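Local coordinates for glycoside hydrolase family protein (Novosphingobium sp. PP1Y, PDB 6Q2F), which probably cleaves terminal alpha-L-rhamnose from rhamnose-bearing glycosides by hydrolysis, at residues Ala919-Thr924 with Thr950-His955; Gly925-Leu930 with Ile941-Ser946; Gly902-Leu907 with Ala961-Phe966. All coordinates share one frame; numbering follows the deposited sequence.

Contact 1: Ala919-Thr924 with Thr950-His955; sequences AHFRVT and TVVPLH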
ATOM      1  N   ALA A 919      28.528  10.247 -14.292  1.00 37.94           N
ATOM      2  CA  ALA A 919      27.378   9.367 -14.455  1.00 39.85           C
ATOM      3  C   ALA A 919      27.541   8.558 -15.736  1.00 41.57           C
ATOM      4  O   ALA A 919      27.845   9.127 -16.792  1.00 41.78           O
ATOM      5  CB  ALA A 919      26.076  10.167 -14.495  1.00 30.62           C
ATOM      6  N   HIS A 920      27.347   7.236 -15.631  1.00 32.45           N
ATOM      7  CA  HIS A 920      27.528   6.287 -16.733  1.00 35.13           C
ATOM      8  C   HIS A 920      26.172   5.744 -17.147  1.00 27.63           C
ATOM      9  O   HIS A 920      25.484   5.123 -16.335  1.00 33.08           O
ATOM     10  CB  HIS A 920      28.432   5.114 -16.334  1.00 35.69           C
ATOM     11  CG  HIS A 920      29.844   5.511 -16.026  1.00 37.92           C
ATOM     12  ND1 HIS A 920      30.929   4.993 -16.703  1.00 32.59           N
ATOM     13  CD2 HIS A 920      30.347   6.382 -15.116  1.00 30.50           C
ATOM     14  CE1 HIS A 920      32.038   5.535 -16.230  1.00 38.19           C
ATOM     15  NE2 HIS A 920      31.714   6.367 -15.256  1.00 34.25           N
ATOM     16  N   PHE A 921      25.800   5.963 -18.405  1.00 29.58           N
ATOM     17  CA  PHE A 921      24.529   5.495 -18.935  1.00 29.85           C
ATOM     18  C   PHE A 921      24.805   4.497 -20.049  1.00 35.41           C
ATOM     19  O   PHE A 921      25.705   4.712 -20.880  1.00 33.22           O
ATOM     20  CB  PHE A 921      23.678   6.652 -19.458  1.00 24.16           C
ATOM     21  CG  PHE A 921      23.473   7.751 -18.459  1.00 30.67           C
ATOM     22  CD1 PHE A 921      24.430   8.733 -18.292  1.00 30.94           C
ATOM     23  CD2 PHE A 921      22.323   7.804 -17.685  1.00 29.82           C
ATOM     24  CE1 PHE A 921      24.245   9.745 -17.377  1.00 31.82           C
ATOM     25  CE2 PHE A 921      22.131   8.812 -16.767  1.00 26.75           C
ATOM     26  CZ  PHE A 921      23.099   9.784 -16.607  1.00 28.61           C
ATOM     27  N   ARG A 922      24.043   3.398 -20.053  1.00 33.72           N
ATOM     28  CA  ARG A 922      24.165   2.383 -21.098  1.00 30.93           C
ATOM     29  C   ARG A 922      23.405   2.864 -22.334  1.00 27.97           C
ATOM     30  O   ARG A 922      22.322   2.391 -22.679  1.00 28.35           O
ATOM     31  CB  ARG A 922      23.645   1.039 -20.606  1.00 31.19           C
ATOM     32  CG  ARG A 922      23.878  -0.128 -21.583  1.00 29.08           C
ATOM     33  CD  ARG A 922      23.243  -1.416 -21.035  1.00 31.51           C
ATOM     34  NE  ARG A 922      21.795  -1.291 -20.878  1.00 34.79           N
ATOM     35  CZ  ARG A 922      21.070  -1.951 -19.977  1.00 28.96           C
ATOM     36  NH1 ARG A 922      21.654  -2.766 -19.108  1.00 25.92           N
ATOM     37  NH2 ARG A 922      19.758  -1.778 -19.932  1.00 26.11           N
ATOM     38  N   VAL A 923      23.983   3.864 -22.998  1.00 27.10           N
ATOM     39  CA  VAL A 923      23.385   4.428 -24.201  1.00 26.82           C
ATOM     40  C   VAL A 923      24.501   5.061 -25.012  1.00 36.56           C
ATOM     41  O   VAL A 923      25.549   5.434 -24.487  1.00 37.34           O
ATOM     42  CB  VAL A 923      22.272   5.464 -23.900  1.00 30.33           C
ATOM     43  CG1 VAL A 923      22.845   6.642 -23.121  1.00 33.42           C
ATOM     44  CG2 VAL A 923      21.609   5.975 -25.186  1.00 27.96           C
ATOM     45  N   THR A 924      24.238   5.210 -26.303  1.00 30.15           N
ATOM     46  CA  THR A 924      25.228   5.566 -27.287  1.00 38.57           C
ATOM     47  C   THR A 924      24.516   6.321 -28.405  1.00 26.62           C
ATOM     48  O   THR A 924      23.301   6.231 -28.544  1.00 26.61           O
ATOM     49  CB  THR A 924      25.896   4.259 -27.737  1.00 47.64           C
ATOM     50  OG1 THR A 924      24.903   3.386 -28.278  1.00 76.86           O
ATOM     51  CG2 THR A 924      26.690   3.631 -26.639  1.00 54.30           C
ATOM     52  N   THR A 950      27.744   6.247 -22.259  1.00 38.21           N
ATOM     53  CA  THR A 950      27.949   7.684 -22.262  1.00 37.67           C
ATOM     54  C   THR A 950      28.284   8.098 -20.838  1.00 38.24           C
ATOM     55  O   THR A 950      27.598   7.693 -19.897  1.00 29.85           O
ATOM     56  CB  THR A 950      26.705   8.422 -22.768  1.00 35.66           C
ATOM     57  OG1 THR A 950      26.426   8.007 -24.110  1.00 35.84           O
ATOM     58  CG2 THR A 950      26.917   9.954 -22.742  1.00 32.47           C
ATOM     59  N   VAL A 951      29.332   8.878 -20.683  1.00 32.52           N
ATOM     60  CA  VAL A 951      29.752   9.361 -19.388  1.00 40.30           C
ATOM     61  C   VAL A 951      29.466  10.848 -19.316  1.00 47.17           C
ATOM     62  O   VAL A 951      29.853  11.599 -20.169  1.00 36.92           O
ATOM     63  CB  VAL A 951      31.223   9.088 -19.109  1.00 42.53           C
ATOM     64  CG1 VAL A 951      31.554   9.381 -17.683  1.00 40.62           C
ATOM     65  CG2 VAL A 951      31.560   7.662 -19.423  1.00 36.65           C
ATOM     66  N   VAL A 952      28.753  11.255 -18.285  1.00 43.04           N
ATOM     67  CA  VAL A 952      28.378  12.637 -18.147  1.00 35.77           C
ATOM     68  C   VAL A 952      28.759  13.171 -16.812  1.00 40.26           C
ATOM     69  O   VAL A 952      28.389  12.607 -15.828  1.00 37.91           O
ATOM     70  CB  VAL A 952      26.867  12.779 -18.291  1.00 41.25           C
ATOM     71  CG1 VAL A 952      26.434  14.217 -18.214  1.00 39.34           C
ATOM     72  CG2 VAL A 952      26.414  12.168 -19.580  1.00 38.68           C
ATOM     73  N   PRO A 953      29.484  14.269 -16.741  1.00 34.83           N
ATOM     74  CA  PRO A 953      29.802  14.809 -15.424  1.00 35.05           C
ATOM     75  C   PRO A 953      28.569  15.556 -14.917  1.00 34.99           C
ATOM     76  O   PRO A 953      28.052  16.382 -15.608  1.00 41.53           O
ATOM     77  CB  PRO A 953      30.944  15.757 -15.693  1.00 36.48           C
ATOM     78  CG  PRO A 953      30.810  16.118 -17.107  1.00 39.96           C
ATOM     79  CD  PRO A 953      30.229  14.940 -17.801  1.00 40.11           C
ATOM     80  N   LEU A 954      28.118  15.247 -13.727  1.00 33.83           N
ATOM     81  CA  LEU A 954      26.910  15.851 -13.186  1.00 37.09           C
ATOM     82  C   LEU A 954      27.206  16.480 -11.840  1.00 36.90           C
ATOM     83  O   LEU A 954      27.905  15.893 -11.008  1.00 45.21           O
ATOM     84  CB  LEU A 954      25.782  14.827 -13.008  1.00 35.58           C
ATOM     85  CG  LEU A 954      25.075  14.309 -14.255  1.00 40.02           C
ATOM     86  CD1 LEU A 954      23.983  13.371 -13.811  1.00 47.38           C
ATOM     87  CD2 LEU A 954      24.491  15.459 -15.056  1.00 39.42           C
ATOM     88  N   HIS A 955      26.662  17.665 -11.630  1.00 37.37           N
ATOM     89  CA  HIS A 955      26.570  18.221 -10.295  1.00 38.08           C
ATOM     90  C   HIS A 955      25.123  18.102  -9.863  1.00 40.21           C
ATOM     91  O   HIS A 955      24.219  18.505 -10.597  1.00 47.88           O
ATOM     92  CB  HIS A 955      27.011  19.681 -10.226  1.00 36.49           C
ATOM     93  CG  HIS A 955      26.835  20.265  -8.863  1.00 49.61           C
ATOM     94  ND1 HIS A 955      27.780  20.120  -7.871  1.00 49.56           N
ATOM     95  CD2 HIS A 955      25.792  20.924  -8.302  1.00 46.79           C
ATOM     96  CE1 HIS A 955      27.346  20.707  -6.770  1.00 58.36           C
ATOM     97  NE2 HIS A 955      26.142  21.200  -7.003  1.00 54.06           N
TER

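Contact 2: Gly925-Leu930 with Ile941-Ser946; sequences GKQPEL and ISYRIS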
ATOM      1  N   GLY A 925      25.267   7.094 -29.187  1.00 28.95           N
ATOM      2  CA  GLY A 925      24.664   7.756 -30.335  1.00 28.73           C
ATOM      3  C   GLY A 925      23.780   8.967 -30.052  1.00 38.80           C
ATOM      4  O   GLY A 925      23.209   9.532 -30.996  1.00 32.22           O
ATOM      5  N   LYS A 926      23.654   9.399 -28.795  1.00 33.30           N
ATOM      6  CA  LYS A 926      22.762  10.496 -28.438  1.00 33.08           C
ATOM      7  C   LYS A 926      23.523  11.561 -27.659  1.00 38.56           C
ATOM      8  O   LYS A 926      24.362  11.239 -26.817  1.00 40.55           O
ATOM      9  CB  LYS A 926      21.572   9.985 -27.609  1.00 29.80           C
ATOM     10  CG  LYS A 926      20.660   8.978 -28.334  1.00 28.44           C
ATOM     11  CD  LYS A 926      19.755   9.682 -29.355  1.00 32.53           C
ATOM     12  CE  LYS A 926      18.615   8.751 -29.822  1.00 36.90           C
ATOM     13  NZ  LYS A 926      17.712   9.402 -30.822  1.00 31.12           N
ATOM     14  N   GLN A 927      23.225  12.831 -27.910  1.00 36.72           N
ATOM     15  CA  GLN A 927      23.845  13.858 -27.091  1.00 35.95           C
ATOM     16  C   GLN A 927      22.940  14.174 -25.921  1.00 33.53           C
ATOM     17  O   GLN A 927      21.812  14.643 -26.129  1.00 31.34           O
ATOM     18  CB  GLN A 927      24.190  15.112 -27.875  1.00 46.51           C
ATOM     19  CG  GLN A 927      23.127  15.775 -28.679  1.00 58.52           C
ATOM     20  CD  GLN A 927      23.620  17.119 -29.154  1.00 65.71           C
ATOM     21  OE1 GLN A 927      24.325  17.806 -28.422  1.00 55.25           O
ATOM     22  NE2 GLN A 927      23.302  17.482 -30.395  1.00 77.58           N
ATOM     23  N   PRO A 928      23.366  13.894 -24.700  1.00 32.74           N
ATOM     24  CA  PRO A 928      22.476  14.064 -23.552  1.00 29.26           C
ATOM     25  C   PRO A 928      22.192  15.529 -23.310  1.00 37.80           C
ATOM     26  O   PRO A 928      22.983  16.397 -23.667  1.00 33.99           O
ATOM     27  CB  PRO A 928      23.267  13.444 -22.394  1.00 27.62           C
ATOM     28  CG  PRO A 928      24.700  13.518 -22.830  1.00 29.99           C
ATOM     29  CD  PRO A 928      24.701  13.412 -24.320  1.00 32.65           C
ATOM     30  N   GLU A 929      21.028  15.792 -22.720  1.00 34.25           N
ATOM     31  CA  GLU A 929      20.681  17.109 -22.211  1.00 39.40           C
ATOM     32  C   GLU A 929      20.019  16.940 -20.856  1.00 38.61           C
ATOM     33  O   GLU A 929      19.330  15.942 -20.611  1.00 31.75           O
ATOM     34  CB  GLU A 929      19.726  17.855 -23.147  1.00 41.00           C
ATOM     35  CG  GLU A 929      20.363  18.368 -24.430  1.00 35.79           C
ATOM     36  CD  GLU A 929      19.387  19.179 -25.272  1.00 46.47           C
ATOM     37  OE1 GLU A 929      18.170  18.877 -25.234  1.00 48.99           O
ATOM     38  OE2 GLU A 929      19.836  20.127 -25.954  1.00 54.33           O
ATOM     39  N   LEU A 930      20.247  17.910 -19.969  1.00 34.20           N
ATOM     40  CA  LEU A 930      19.492  17.953 -18.721  1.00 32.56           C
ATOM     41  C   LEU A 930      18.165  18.662 -18.940  1.00 37.05           C
ATOM     42  O   LEU A 930      18.129  19.764 -19.497  1.00 41.73           O
ATOM     43  CB  LEU A 930      20.263  18.674 -17.618  1.00 31.18           C
ATOM     44  CG  LEU A 930      21.641  18.151 -17.261  1.00 36.15           C
ATOM     45  CD1 LEU A 930      22.241  18.992 -16.136  1.00 30.92           C
ATOM     46  CD2 LEU A 930      21.565  16.690 -16.892  1.00 29.52           C
ATOM     47  N   ILE A 941      24.993  19.720 -21.899  1.00 39.41           N
ATOM     48  CA  ILE A 941      25.872  19.140 -20.897  1.00 34.01           C
ATOM     49  C   ILE A 941      27.064  18.517 -21.617  1.00 41.32           C
ATOM     50  O   ILE A 941      26.972  18.132 -22.784  1.00 45.22           O
ATOM     51  CB  ILE A 941      25.090  18.126 -20.010  1.00 40.76           C
ATOM     52  CG1 ILE A 941      25.817  17.875 -18.687  1.00 53.67           C
ATOM     53  CG2 ILE A 941      24.789  16.821 -20.738  1.00 36.00           C
ATOM     54  CD1 ILE A 941      25.691  19.016 -17.710  1.00 62.72           C
ATOM     55  N   SER A 942      28.206  18.484 -20.938  1.00 42.18           N
ATOM     56  CA  SER A 942      29.387  17.817 -21.466  1.00 37.76           C
ATOM     57  C   SER A 942      29.213  16.307 -21.381  1.00 43.09           C
ATOM     58  O   SER A 942      28.527  15.802 -20.494  1.00 41.23           O
ATOM     59  CB  SER A 942      30.638  18.241 -20.695  1.00 34.83           C
ATOM     60  OG  SER A 942      30.940  19.599 -20.939  1.00 41.34           O
ATOM     61  N   TYR A 943      29.839  15.585 -22.310  1.00 37.74           N
ATOM     62  CA  TYR A 943      29.693  14.138 -22.319  1.00 37.12           C
ATOM     63  C   TYR A 943      30.804  13.515 -23.152  1.00 41.24           C
ATOM     64  O   TYR A 943      31.425  14.173 -23.989  1.00 40.90           O
ATOM     65  CB  TYR A 943      28.322  13.705 -22.872  1.00 34.86           C
ATOM     66  CG  TYR A 943      28.147  13.996 -24.347  1.00 35.51           C
ATOM     67  CD1 TYR A 943      27.658  15.223 -24.772  1.00 38.89           C
ATOM     68  CD2 TYR A 943      28.497  13.059 -25.314  1.00 36.50           C
ATOM     69  CE1 TYR A 943      27.505  15.508 -26.115  1.00 34.06           C
ATOM     70  CE2 TYR A 943      28.359  13.339 -26.661  1.00 40.00           C
ATOM     71  CZ  TYR A 943      27.863  14.568 -27.055  1.00 39.06           C
ATOM     72  OH  TYR A 943      27.721  14.854 -28.396  1.00 43.65           O
ATOM     73  N   ARG A 944      31.010  12.215 -22.933  1.00 42.24           N
ATOM     74  CA  ARG A 944      31.892  11.397 -23.753  1.00 41.45           C
ATOM     75  C   ARG A 944      31.208  10.070 -24.024  1.00 34.69           C
ATOM     76  O   ARG A 944      30.734   9.408 -23.089  1.00 36.14           O
ATOM     77  CB  ARG A 944      33.252  11.167 -23.075  1.00 51.45           C
ATOM     78  CG  ARG A 944      33.840   9.801 -23.348  1.00 71.45           C
ATOM     79  CD  ARG A 944      35.298   9.721 -22.929  1.00 80.68           C
ATOM     80  NE  ARG A 944      36.193  10.341 -23.902  1.00 89.15           N
ATOM     81  CZ  ARG A 944      36.849   9.671 -24.843  1.00 94.47           C
ATOM     82  NH1 ARG A 944      36.713   8.353 -24.939  1.00 94.09           N
ATOM     83  NH2 ARG A 944      37.651  10.319 -25.685  1.00 96.04           N
ATOM     84  N   ILE A 945      31.115   9.709 -25.302  1.00 37.74           N
ATOM     85  CA  ILE A 945      30.539   8.438 -25.720  1.00 34.45           C
ATOM     86  C   ILE A 945      31.694   7.515 -26.054  1.00 32.90           C
ATOM     87  O   ILE A 945      32.602   7.894 -26.799  1.00 42.59           O
ATOM     88  CB  ILE A 945      29.601   8.608 -26.924  1.00 38.68           C
ATOM     89  CG1 ILE A 945      28.521   9.642 -26.613  1.00 34.36           C
ATOM     90  CG2 ILE A 945      28.974   7.276 -27.291  1.00 40.69           C
ATOM     91  CD1 ILE A 945      27.489   9.793 -27.696  1.00 34.72           C
ATOM     92  N   SER A 946      31.680   6.319 -25.480  1.00 36.90           N
ATOM     93  CA  SER A 946      32.831   5.444 -25.584  1.00 40.90           C
ATOM     94  C   SER A 946      32.514   4.086 -24.988  1.00 45.36           C
ATOM     95  O   SER A 946      31.939   3.999 -23.899  1.00 44.37           O
ATOM     96  CB  SER A 946      34.035   6.064 -24.869  1.00 48.97           C
ATOM     97  OG  SER A 946      35.182   5.262 -25.043  1.00 60.79           O
TER

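Contact 3: Gly902-Leu907 with Ala961-Phe966; sequences GEIYYL and AVFVVF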
ATOM      1  N   GLY A 902      14.358   7.985 -28.149  1.00 27.44           N
ATOM      2  CA  GLY A 902      15.560   7.905 -27.339  1.00 27.29           C
ATOM      3  C   GLY A 902      15.261   7.550 -25.893  1.00 23.56           C
ATOM      4  O   GLY A 902      14.205   7.032 -25.564  1.00 25.65           O
ATOM      5  N   GLU A 903      16.248   7.811 -25.037  1.00 26.20           N
ATOM      6  CA  GLU A 903      16.211   7.413 -23.638  1.00 23.70           C
ATOM      7  C   GLU A 903      15.954   8.622 -22.749  1.00 33.16           C
ATOM      8  O   GLU A 903      16.333   9.745 -23.080  1.00 32.49           O
ATOM      9  CB  GLU A 903      17.539   6.780 -23.215  1.00 22.95           C
ATOM     10  CG  GLU A 903      18.147   5.920 -24.282  1.00 27.00           C
ATOM     11  CD  GLU A 903      17.218   4.805 -24.671  1.00 33.93           C
ATOM     12  OE1 GLU A 903      16.732   4.111 -23.750  1.00 32.57           O
ATOM     13  OE2 GLU A 903      16.962   4.639 -25.876  1.00 38.49           O
ATOM     14  N   ILE A 904      15.318   8.370 -21.611  1.00 28.60           N
ATOM     15  CA  ILE A 904      15.176   9.353 -20.549  1.00 25.98           C
ATOM     16  C   ILE A 904      15.590   8.673 -19.256  1.00 24.52           C
ATOM     17  O   ILE A 904      14.996   7.659 -18.879  1.00 29.49           O
ATOM     18  CB  ILE A 904      13.743   9.878 -20.431  1.00 32.53           C
ATOM     19  CG1 ILE A 904      13.302  10.542 -21.732  1.00 29.22           C
ATOM     20  CG2 ILE A 904      13.644  10.844 -19.248  1.00 29.09           C
ATOM     21  CD1 ILE A 904      11.799  10.742 -21.762  1.00 30.77           C
ATOM     22  N   TYR A 905      16.628   9.201 -18.600  1.00 24.90           N
ATOM     23  CA  TYR A 905      17.004   8.751 -17.267  1.00 23.43           C
ATOM     24  C   TYR A 905      16.559   9.777 -16.248  1.00 31.89           C
ATOM     25  O   TYR A 905      16.734  10.979 -16.448  1.00 32.93           O
ATOM     26  CB  TYR A 905      18.512   8.517 -17.145  1.00 24.65           C
ATOM     27  CG  TYR A 905      19.000   7.301 -17.875  1.00 31.29           C
ATOM     28  CD1 TYR A 905      19.271   7.364 -19.237  1.00 33.11           C
ATOM     29  CD2 TYR A 905      19.206   6.096 -17.216  1.00 25.52           C
ATOM     30  CE1 TYR A 905      19.731   6.263 -19.936  1.00 32.53           C
ATOM     31  CE2 TYR A 905      19.666   4.976 -17.918  1.00 28.92           C
ATOM     32  CZ  TYR A 905      19.932   5.078 -19.277  1.00 28.40           C
ATOM     33  OH  TYR A 905      20.394   4.003 -19.997  1.00 33.78           O
ATOM     34  N   TYR A 906      15.949   9.295 -15.175  1.00 29.57           N
ATOM     35  CA  TYR A 906      15.556  10.122 -14.046  1.00 26.18           C
ATOM     36  C   TYR A 906      16.461   9.766 -12.887  1.00 27.76           C
ATOM     37  O   TYR A 906      16.545   8.595 -12.524  1.00 31.56           O
ATOM     38  CB  TYR A 906      14.093   9.869 -13.674  1.00 25.48           C
ATOM     39  CG  TYR A 906      13.568  10.699 -12.520  1.00 27.62           C
ATOM     40  CD1 TYR A 906      13.540  12.088 -12.582  1.00 31.91           C
ATOM     41  CD2 TYR A 906      13.085  10.093 -11.375  1.00 24.69           C
ATOM     42  CE1 TYR A 906      13.031  12.852 -11.528  1.00 28.31           C
ATOM     43  CE2 TYR A 906      12.582  10.843 -10.324  1.00 26.30           C
ATOM     44  CZ  TYR A 906      12.545  12.209 -10.407  1.00 24.51           C
ATOM     45  OH  TYR A 906      12.022  12.926  -9.340  1.00 26.01           O
ATOM     46  N   LEU A 907      17.118  10.773 -12.307  1.00 25.64           N
ATOM     47  CA  LEU A 907      18.060  10.597 -11.208  1.00 29.74           C
ATOM     48  C   LEU A 907      17.620  11.428 -10.005  1.00 33.82           C
ATOM     49  O   LEU A 907      17.183  12.578 -10.159  1.00 30.79           O
ATOM     50  CB  LEU A 907      19.473  11.035 -11.611  1.00 29.91           C
ATOM     51  CG  LEU A 907      20.111  10.534 -12.912  1.00 31.80           C
ATOM     52  CD1 LEU A 907      21.584  10.954 -12.977  1.00 32.33           C
ATOM     53  CD2 LEU A 907      20.006   9.032 -13.006  1.00 28.40           C
ATOM     54  N   ALA A 961      16.605  16.442  -8.214  1.00 30.39           N
ATOM     55  CA  ALA A 961      16.087  15.482  -9.162  1.00 27.41           C
ATOM     56  C   ALA A 961      16.239  16.079 -10.548  1.00 30.46           C
ATOM     57  O   ALA A 961      15.966  17.261 -10.744  1.00 36.66           O
ATOM     58  CB  ALA A 961      14.610  15.169  -8.874  1.00 23.99           C
ATOM     59  N   VAL A 962      16.653  15.268 -11.519  1.00 30.83           N
ATOM     60  CA  VAL A 962      16.893  15.807 -12.848  1.00 34.09           C
ATOM     61  C   VAL A 962      16.716  14.709 -13.876  1.00 30.84           C
ATOM     62  O   VAL A 962      16.908  13.525 -13.593  1.00 28.50           O
ATOM     63  CB  VAL A 962      18.296  16.451 -12.945  1.00 39.70           C
ATOM     64  CG1 VAL A 962      19.384  15.377 -13.026  1.00 34.06           C
ATOM     65  CG2 VAL A 962      18.368  17.424 -14.121  1.00 33.82           C
ATOM     66  N   PHE A 963      16.346  15.113 -15.081  1.00 30.15           N
ATOM     67  CA  PHE A 963      16.232  14.191 -16.189  1.00 29.08           C
ATOM     68  C   PHE A 963      17.451  14.351 -17.086  1.00 34.24           C
ATOM     69  O   PHE A 963      17.814  15.474 -17.458  1.00 31.27           O
ATOM     70  CB  PHE A 963      14.929  14.449 -16.945  1.00 22.71           C
ATOM     71  CG  PHE A 963      13.693  14.110 -16.146  1.00 28.92           C
ATOM     72  CD1 PHE A 963      13.129  15.036 -15.275  1.00 25.60           C
ATOM     73  CD2 PHE A 963      13.106  12.860 -16.262  1.00 28.90           C
ATOM     74  CE1 PHE A 963      11.991  14.721 -14.531  1.00 27.39           C
ATOM     75  CE2 PHE A 963      11.962  12.528 -15.531  1.00 23.09           C
ATOM     76  CZ  PHE A 963      11.401  13.456 -14.669  1.00 30.49           C
ATOM     77  N   VAL A 964      18.116  13.240 -17.374  1.00 30.11           N
ATOM     78  CA  VAL A 964      19.189  13.203 -18.363  1.00 28.59           C
ATOM     79  C   VAL A 964      18.579  12.553 -19.595  1.00 32.48           C
ATOM     80  O   VAL A 964      18.221  11.370 -19.587  1.00 29.87           O
ATOM     81  CB  VAL A 964      20.431  12.464 -17.849  1.00 27.14           C
ATOM     82  CG1 VAL A 964      21.623  12.648 -18.820  1.00 27.93           C
ATOM     83  CG2 VAL A 964      20.824  13.000 -16.479  1.00 26.15           C
ATOM     84  N   VAL A 965      18.400  13.344 -20.640  1.00 32.80           N
ATOM     85  CA  VAL A 965      17.596  12.976 -21.797  1.00 32.85           C
ATOM     86  C   VAL A 965      18.525  12.705 -22.972  1.00 34.79           C
ATOM     87  O   VAL A 965      19.381  13.537 -23.299  1.00 32.81           O
ATOM     88  CB  VAL A 965      16.592  14.096 -22.119  1.00 28.96           C
ATOM     89  CG1 VAL A 965      15.840  13.781 -23.389  1.00 27.53           C
ATOM     90  CG2 VAL A 965      15.641  14.257 -20.945  1.00 24.57           C
ATOM     91  N   PHE A 966      18.346  11.546 -23.609  1.00 27.74           N
ATOM     92  CA  PHE A 966      19.167  11.103 -24.744  1.00 30.88           C
ATOM     93  C   PHE A 966      18.266  10.935 -25.959  1.00 31.79           C
ATOM     94  O   PHE A 966      17.871   9.816 -26.296  1.00 30.01           O
ATOM     95  CB  PHE A 966      19.853   9.821 -24.438  1.00 27.84           C
ATOM     96  CG  PHE A 966      20.835   9.897 -23.318  1.00 27.26           C
ATOM     97  CD1 PHE A 966      20.423   9.779 -22.000  1.00 30.09           C
ATOM     98  CD2 PHE A 966      22.183  10.055 -23.588  1.00 32.54           C
ATOM     99  CE1 PHE A 966      21.344   9.823 -20.977  1.00 29.41           C
ATOM    100  CE2 PHE A 966      23.098  10.102 -22.568  1.00 34.23           C
ATOM    101  CZ  PHE A 966      22.685   9.989 -21.268  1.00 28.81           C
TER

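Contact 1: Ala919-Thr924 with Thr950-His955
V951 lies beside H920 on the partly exposed side of the sheet, both side chains pointing the same way, and its CG2 sits over one face of the imidazole, 4.1 Å from the ring centroid and offset toward the rim. Valine suits this CH-pi contact because it has two methyls to lay against the imidazole, and a hydrogen bond between ND1 and E949 OE1 also holds the ring. On the buried side F921 turns its CE1 obliquely to V952 CG2, 3.9 Å away, while its edge faces the carbonyl oxygen of T950. The lone methyl of A919 brings CB to 3.9 Å from L954 CD1 without intruding on the neighbouring V952 carbonyl. These pairs are carried by an antiparallel ladder: A919 and V952, like F921 and T950, are hydrogen-bonded pairs, H920 and V951 the non-hydrogen-bonded pair between them. Beyond F921 the strand breaks into an inverse gamma turn centred on R922, whose guanidinium reaches D733 in a salt bridge. T950 reaches the turned chain: OG1, anti to its own carbonyl carbon (chi1 -61°), donates to V923 O at 2.7 Å, approaching from above the carbonyl plane, 48° out of it.

Contact 2: Gly925-Leu930 with Ile941-Ser946
G925-L930 and I941-S946 run roughly antiparallel, with their strand axes 8.1 Å apart at closest and an angle of 148° between their directions, so that side chains, and not paired peptides, fill the space between them. They belong to the beta hairpin of strands 926-932 and 937-946, whose arms splay apart here, away from the turn; nearer the turn the backbones of L930 and E939 are still hydrogen-bonded. The centre of the contact is P928 on Y943. The proline ring crosses the phenol at a slant and sets CD over one face, 3.7 Å from the ring centroid and 22° off the normal, a CH-pi contact for which the polarised C-H bonds next to a proline nitrogen are well suited. Y943 presents that face because its CG stands between the backbone N and the carbonyl carbon (chi1 68°). Further out, Q927 CB lies 3.6 Å from Y943 OH, and the hydroxyl itself is hydrogen-bonded to the carbonyl of R972, which satisfies the polar group of this buried residue. I941 points toward the opposing strand and splits its two branches: CG2 packs against the proline, 3.5 Å from P928 O with P928 CG near by, while CD1 meets L930 CD1 at 3.8 Å. A beta-branched isoleucine can serve both neighbours from one position. V952 and L954 of strand 949-956 close in on the same apolar group. G925 has a positive phi, readily adopted by glycine, just before K926; across from it I945, its CG1 anti to the carbonyl carbon, extends CD1 to within 3.6 Å of K926 O.

Contact 3: Gly902-Leu907 with Ala961-Phe966
Y906 holds its CG anti to the backbone N (chi1 -179°), whereas F963 keeps its own beside the N and anti to the carbonyl carbon (chi1 -67°), and the two torsions swing the rings together on one side of an antiparallel ladder. Y906 CD1 comes over one face of the phenylalanine, 3.3 Å from F963 CZ, with the planes inclined at 35°. I904 CG2 reaches the edge of the same ring at F963 CD2, 3.6 Å away, and A961, having only a methyl to offer, fits against the phenol end, its CB 3.5 Å from Y906 OH. This side of the sheet packs on helix 712-726, through F963, and on helix 657-670 of the parallel barrel, through Y906. Were F963 cut back to an alanine, Y906 and I904 would be likely to lose the ring they pack on, leaving the tyrosine freer to turn. On the other side Y905 and F966 meet obliquely, Y905 CD1 3.7 Å from F966 CE1, while L907 CD1 touches V964 CG2. Y905 OH is hydrogen-bonded to D880, and E903, partly exposed, sends its carboxylate to R898 (salt bridge) and H896 (hydrogen bond). At G902 a side chain would run into F966 O; the bare CA instead makes a C-H contact with that oxygen at 3.2 Å. Six backbone hydrogen bonds join E903, Y905 and L907 to F966, V964 and V962. I904, Y906, F963 and V965 turn their peptides to neighbouring strands instead, so both strands are interior, and, E903 apart, most of both sides is apolar or aromatic.

How the contacts relate
Of the strands in these contacts, 902-908 comes first from the N terminus, followed by 915-921, the hairpin of 926-932 and 937-946, strand 949-956 and, last, 961-967. Contact 3 closes the longest loop, pairing the first of these strands with the last; contact 1 is nested inside it, and contact 2 inside contact 1, so none cross. All three reach one antiparallel sheet. Contact 1 joins contact 2 through the V951 N to R944 O bond, and contact 2 joins contact 3 through V965 N to E929 O. Contacts 1 and 3 meet through side chains, F921 edge-to-face with Y905, V923 against F966 and L954 against L907.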